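Local coordinates for protein putative isochorismatase (Burkholderia xenovorans, PDB 3OQP) that probably acts as a hydrolase of the isochorismatase family, though its substrate is not established, at residues L23-I37 against F139-N151. Numbering follows the deposited sequence.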
loop_
_atom_site.group_PDB
_atom_site.type_symbol
_atom_site.label_atom_id
_atom_site.label_comp_id
_atom_site.label_asym_id
_atom_site.label_seq_id
_atom_site.Cartn_x
_atom_site.Cartn_y
_atom_site.Cartn_z
ATOM N N LEU A 23 16.054 10.361 -8.901
ATOM C CA LEU A 23 15.375 9.472 -7.948
ATOM C C LEU A 23 15.931 8.073 -8.117
ATOM O O LEU A 23 15.234 7.174 -8.532
ATOM C CB LEU A 23 13.866 9.562 -8.148
ATOM C CG LEU A 23 12.971 8.872 -7.103
ATOM C CD1 LEU A 23 13.233 9.408 -5.702
ATOM C CD2 LEU A 23 11.484 9.076 -7.504
ATOM N N PRO A 24 17.207 7.871 -7.747
ATOM C CA PRO A 24 17.820 6.648 -8.190
ATOM C C PRO A 24 17.398 5.432 -7.393
ATOM O O PRO A 24 17.540 5.392 -6.169
ATOM C CB PRO A 24 19.318 6.920 -8.037
ATOM C CG PRO A 24 19.438 8.065 -7.282
ATOM C CD PRO A 24 18.182 8.829 -7.218
ATOM N N ILE A 25 16.894 4.435 -8.096
ATOM C CA ILE A 25 16.569 3.156 -7.454
ATOM C C ILE A 25 17.819 2.543 -6.792
ATOM O O ILE A 25 18.880 2.472 -7.450
ATOM C CB ILE A 25 15.966 2.205 -8.494
ATOM C CG1 ILE A 25 14.621 2.691 -9.008
ATOM C CG2 ILE A 25 15.888 0.781 -7.931
ATOM C CD1 ILE A 25 13.472 2.684 -7.974
ATOM N N GLU A 26 17.677 2.073 -5.555
ATOM C CA GLU A 26 18.804 1.481 -4.802
ATOM C C GLU A 26 18.624 0.016 -4.455
ATOM O O GLU A 26 19.611 -0.612 -4.157
ATOM C CB GLU A 26 19.125 2.214 -3.513
ATOM C CG GLU A 26 19.562 3.608 -3.784
ATOM C CD GLU A 26 20.132 4.332 -2.552
ATOM O OE1 GLU A 26 20.335 3.688 -1.477
ATOM O OE2 GLU A 26 20.381 5.549 -2.724
ATOM N N TYR A 27 17.434 -0.572 -4.444
ATOM C CA TYR A 27 17.327 -1.996 -4.128
ATOM C C TYR A 27 16.047 -2.541 -4.715
ATOM O O TYR A 27 15.002 -1.901 -4.578
ATOM C CB TYR A 27 17.244 -2.216 -2.635
ATOM C CG TYR A 27 17.469 -3.669 -2.312
ATOM C CD1 TYR A 27 16.411 -4.562 -2.337
ATOM C CD2 TYR A 27 18.744 -4.176 -2.066
ATOM C CE1 TYR A 27 16.583 -5.927 -2.053
ATOM C CE2 TYR A 27 18.949 -5.540 -1.795
ATOM C CZ TYR A 27 17.885 -6.415 -1.792
ATOM O OH TYR A 27 18.103 -7.753 -1.473
ATOM N N PRO A 28 16.118 -3.674 -5.416
ATOM C CA PRO A 28 17.317 -4.350 -5.888
ATOM C C PRO A 28 18.156 -3.404 -6.747
ATOM O O PRO A 28 17.748 -2.315 -7.177
ATOM C CB PRO A 28 16.757 -5.520 -6.722
ATOM C CG PRO A 28 15.409 -5.780 -6.105
ATOM C CD PRO A 28 14.894 -4.398 -5.793
ATOM N N ASP A 29 19.368 -3.844 -7.051
ATOM C CA ASP A 29 20.223 -3.103 -7.977
ATOM C C ASP A 29 19.460 -2.765 -9.260
ATOM O O ASP A 29 18.857 -3.631 -9.880
ATOM C CB ASP A 29 21.437 -3.955 -8.305
ATOM C CG ASP A 29 22.398 -3.254 -9.229
ATOM O OD1 ASP A 29 23.267 -2.484 -8.762
ATOM O OD2 ASP A 29 22.288 -3.490 -10.438
ATOM N N VAL A 30 19.575 -1.536 -9.718
ATOM C CA VAL A 30 18.748 -1.122 -10.795
ATOM C C VAL A 30 19.121 -1.752 -12.119
ATOM O O VAL A 30 18.274 -1.964 -12.984
ATOM C CB VAL A 30 18.673 0.419 -10.899
ATOM C CG1 VAL A 30 19.992 0.994 -11.425
ATOM C CG2 VAL A 30 17.442 0.830 -11.751
ATOM N N GLN A 31 20.396 -2.025 -12.340
ATOM C CA GLN A 31 20.752 -2.709 -13.565
ATOM C C GLN A 31 20.203 -4.106 -13.616
ATOM O O GLN A 31 19.794 -4.590 -14.667
ATOM C CB GLN A 31 22.246 -2.671 -13.809
ATOM C CG GLN A 31 22.818 -1.266 -14.027
ATOM C CD GLN A 31 22.199 -0.553 -15.231
ATOM O OE1 GLN A 31 21.942 -1.157 -16.260
ATOM N NE2 GLN A 31 21.908 0.741 -15.068
ATOM N N SER A 32 20.126 -4.753 -12.469
ATOM C CA SER A 32 19.572 -6.123 -12.409
ATOM C C SER A 32 18.055 -6.133 -12.640
ATOM O O SER A 32 17.483 -7.069 -13.202
ATOM C CB SER A 32 19.876 -6.840 -11.076
ATOM O OG SER A 32 19.060 -6.404 -9.961
ATOM N N SER A 33 17.374 -5.152 -12.089
ATOM C CA SER A 33 15.919 -5.071 -12.354
ATOM C C SER A 33 15.590 -4.628 -13.764
ATOM O O SER A 33 14.655 -5.162 -14.352
ATOM C CB SER A 33 15.185 -4.257 -11.292
ATOM O OG SER A 33 15.652 -2.918 -11.237
ATOM N N LEU A 34 16.370 -3.702 -14.322
ATOM C CA LEU A 34 16.140 -3.331 -15.724
ATOM C C LEU A 34 16.276 -4.545 -16.624
ATOM O O LEU A 34 15.444 -4.734 -17.529
ATOM C CB LEU A 34 17.109 -2.235 -16.186
ATOM C CG LEU A 34 16.822 -0.847 -15.667
ATOM C CD1 LEU A 34 18.028 0.057 -15.885
ATOM C CD2 LEU A 34 15.582 -0.220 -16.334
ATOM N N ALA A 35 17.295 -5.370 -16.377
ATOM C CA ALA A 35 17.494 -6.560 -17.189
ATOM C C ALA A 35 16.319 -7.538 -17.063
ATOM O O ALA A 35 15.915 -8.154 -18.044
ATOM C CB ALA A 35 18.818 -7.234 -16.839
ATOM N N ASN A 36 15.763 -7.650 -15.861
ATOM C CA ASN A 36 14.657 -8.567 -15.668
ATOM C C ASN A 36 13.359 -8.085 -16.248
ATOM O O ASN A 36 12.561 -8.839 -16.756
ATOM C CB ASN A 36 14.506 -8.878 -14.181
ATOM C CG ASN A 36 15.553 -9.836 -13.690
ATOM O OD1 ASN A 36 16.067 -10.660 -14.480
ATOM N ND2 ASN A 36 15.945 -9.691 -12.460
ATOM N N ILE A 37 13.173 -6.771 -16.217
ATOM C CA ILE A 37 12.029 -6.089 -16.904
ATOM C C ILE A 37 12.104 -6.472 -18.377
ATOM O O ILE A 37 11.085 -6.848 -18.990
ATOM C CB ILE A 37 12.013 -4.534 -16.704
ATOM C CG1 ILE A 37 11.597 -4.193 -15.258
ATOM C CG2 ILE A 37 11.042 -3.821 -17.643
ATOM C CD1 ILE A 37 12.029 -2.843 -14.746
ATOM N N PHE A 139 3.591 -10.056 -8.566
ATOM C CA PHE A 139 4.617 -8.995 -8.368
ATOM C C PHE A 139 5.976 -9.631 -8.522
ATOM O O PHE A 139 6.287 -10.605 -7.793
ATOM C CB PHE A 139 4.453 -8.391 -6.968
ATOM C CG PHE A 139 5.487 -7.371 -6.587
ATOM C CD1 PHE A 139 5.405 -6.075 -7.031
ATOM C CD2 PHE A 139 6.532 -7.710 -5.750
ATOM C CE1 PHE A 139 6.354 -5.178 -6.633
ATOM C CE2 PHE A 139 7.476 -6.725 -5.384
ATOM C CZ PHE A 139 7.393 -5.500 -5.855
ATOM N N LEU A 140 6.755 -9.152 -9.495
ATOM C CA LEU A 140 8.056 -9.692 -9.783
ATOM C C LEU A 140 9.110 -8.953 -8.940
ATOM O O LEU A 140 9.482 -7.802 -9.253
ATOM C CB LEU A 140 8.360 -9.667 -11.283
ATOM C CG LEU A 140 7.294 -10.382 -12.115
ATOM C CD1 LEU A 140 7.727 -10.519 -13.585
ATOM C CD2 LEU A 140 6.816 -11.722 -11.514
ATOM N N HIS A 141 9.580 -9.613 -7.862
ATOM C CA HIS A 141 10.359 -8.922 -6.831
ATOM C C HIS A 141 11.736 -8.475 -7.372
ATOM O O HIS A 141 12.410 -7.665 -6.742
ATOM C CB HIS A 141 10.494 -9.742 -5.570
ATOM C CG HIS A 141 11.227 -11.006 -5.777
ATOM N ND1 HIS A 141 12.570 -11.024 -6.034
ATOM C CD2 HIS A 141 10.792 -12.275 -5.791
ATOM C CE1 HIS A 141 12.946 -12.298 -6.092
ATOM N NE2 HIS A 141 11.880 -13.068 -6.008
ATOM N N ASP A 142 12.175 -9.047 -8.476
ATOM C CA ASP A 142 13.495 -8.767 -9.049
ATOM C C ASP A 142 13.406 -7.890 -10.301
ATOM O O ASP A 142 14.425 -7.634 -10.958
ATOM C CB ASP A 142 14.234 -10.083 -9.260
ATOM C CG ASP A 142 13.553 -10.991 -10.261
ATOM O OD1 ASP A 142 12.547 -10.622 -10.838
ATOM O OD2 ASP A 142 14.063 -12.138 -10.383
ATOM N N ALA A 143 12.182 -7.402 -10.625
ATOM C CA ALA A 143 11.892 -6.526 -11.749
ATOM C C ALA A 143 11.179 -5.269 -11.293
ATOM O O ALA A 143 10.511 -4.608 -12.091
ATOM C CB ALA A 143 11.110 -7.286 -12.791
ATOM N N THR A 144 11.429 -4.915 -10.056
ATOM C CA THR A 144 10.832 -3.802 -9.340
ATOM C C THR A 144 11.900 -3.148 -8.452
ATOM O O THR A 144 13.052 -3.555 -8.489
ATOM C CB THR A 144 9.623 -4.257 -8.548
ATOM O OG1 THR A 144 9.990 -5.346 -7.693
ATOM C CG2 THR A 144 8.497 -4.736 -9.485
ATOM N N GLY A 145 11.566 -2.191 -7.607
ATOM C CA GLY A 145 12.540 -1.654 -6.669
ATOM C C GLY A 145 12.130 -0.377 -5.969
ATOM O O GLY A 145 11.107 0.263 -6.352
ATOM N N SER A 146 12.948 -0.018 -4.981
ATOM C CA SER A 146 12.710 1.103 -4.083
ATOM C C SER A 146 13.927 1.996 -3.961
ATOM O O SER A 146 15.002 1.698 -4.509
ATOM C CB SER A 146 12.292 0.618 -2.674
ATOM O OG SER A 146 11.062 -0.096 -2.698
ATOM N N VAL A 147 13.698 3.116 -3.291
ATOM C CA VAL A 147 14.706 4.140 -2.966
ATOM C C VAL A 147 14.624 4.263 -1.433
ATOM O O VAL A 147 13.618 3.938 -0.841
ATOM C CB VAL A 147 14.409 5.514 -3.627
ATOM C CG1 VAL A 147 14.259 5.318 -5.132
ATOM C CG2 VAL A 147 13.187 6.215 -3.027
ATOM N N PRO A 148 15.678 4.777 -0.769
ATOM C CA PRO A 148 15.597 5.032 0.692
ATOM C C PRO A 148 14.860 6.368 0.933
ATOM O O PRO A 148 14.855 7.281 0.085
ATOM C CB PRO A 148 17.060 5.106 1.111
ATOM C CG PRO A 148 17.699 5.742 -0.094
ATOM C CD PRO A 148 17.025 5.032 -1.286
ATOM N N TYR A 149 14.243 6.483 2.103
ATOM C CA TYR A 149 13.525 7.681 2.491
ATOM C C TYR A 149 13.873 8.016 3.965
ATOM O O TYR A 149 14.001 7.114 4.827
ATOM C CB TYR A 149 12.005 7.459 2.517
ATOM C CG TYR A 149 11.289 7.368 1.196
ATOM C CD1 TYR A 149 11.693 8.041 0.082
ATOM C CD2 TYR A 149 10.064 6.745 1.138
ATOM C CE1 TYR A 149 10.953 8.008 -1.098
ATOM C CE2 TYR A 149 9.296 6.706 -0.048
ATOM C CZ TYR A 149 9.755 7.343 -1.162
ATOM O OH TYR A 149 9.021 7.252 -2.322
ATOM N N GLU A 150 13.989 9.290 4.222
ATOM C CA GLU A 150 14.030 9.786 5.579
ATOM C C GLU A 150 13.180 11.041 5.650
ATOM O O GLU A 150 13.341 11.956 4.846
ATOM C CB GLU A 150 15.477 10.047 6.053
ATOM C CG GLU A 150 15.537 10.273 7.565
ATOM C CD GLU A 150 16.958 10.314 8.136
ATOM O OE1 GLU A 150 17.943 10.190 7.360
ATOM O OE2 GLU A 150 17.045 10.491 9.367
ATOM N N ASN A 151 12.276 11.097 6.589
ATOM C CA ASN A 151 11.372 12.221 6.717
ATOM C C ASN A 151 10.950 12.321 8.198
ATOM O O ASN A 151 11.537 11.680 9.055
ATOM C CB ASN A 151 10.194 12.132 5.723
ATOM C CG ASN A 151 9.407 10.860 5.837
ATOM O OD1 ASN A 151 9.131 10.375 6.939
ATOM N ND2 ASN A 151 9.017 10.315 4.680
HETATM O O HOH W 1 15.483 -2.365 -8.755
HETATM O O HOH W 2 16.772 -7.574 -9.435
#
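A classic beta bulge in the isochorismatase-type alpha/beta fold joins the loop before helix 30-47 to the chain leaving strand 136-140: Glu26 and Tyr27 both face Ser146. Ser146 O accepts from Glu26 N in the carbonyl plane at 2.9 Å and more weakly from Tyr27 N, while Ser146 N returns a 2.8 Å bond to Tyr27 O. Gly145 brings its CA to 3.2 Å from Tyr27 O and close to Pro28 CD. On one flank Val147 CG1, anti to its carbonyl carbon (chi1 -55°), rests 3.4 Å from Pro24 O; beyond it the Glu26 carboxylate lies over CG and CD of Pro148. On the other, cis-linked Pro28 lays CD 3.4 Å from Thr144 O. One water there donates to Pro28 O and Thr144 O and accepts from Ser33 OG, which also bonds Tyr117. Farther along the helix, Asn36 ND2 gives Asp142 O a nearly straight bond (3.0 Å, 170° at the hydrogen) from above the carbonyl plane. Arg39 bonds Asn36 OD1, so the amide is held at both ends, and a second water donates to both Ser32 OG and Asp142 O. Ile37 CG1 lies 3.4 Å from Ala143 O. Backbone bonds thus fix the loop to Ser146, whose OG is hydrogen-bonded to His120 ND1, while the Asn36 amide and the waters hold the first turns of the helix to residues 142-144.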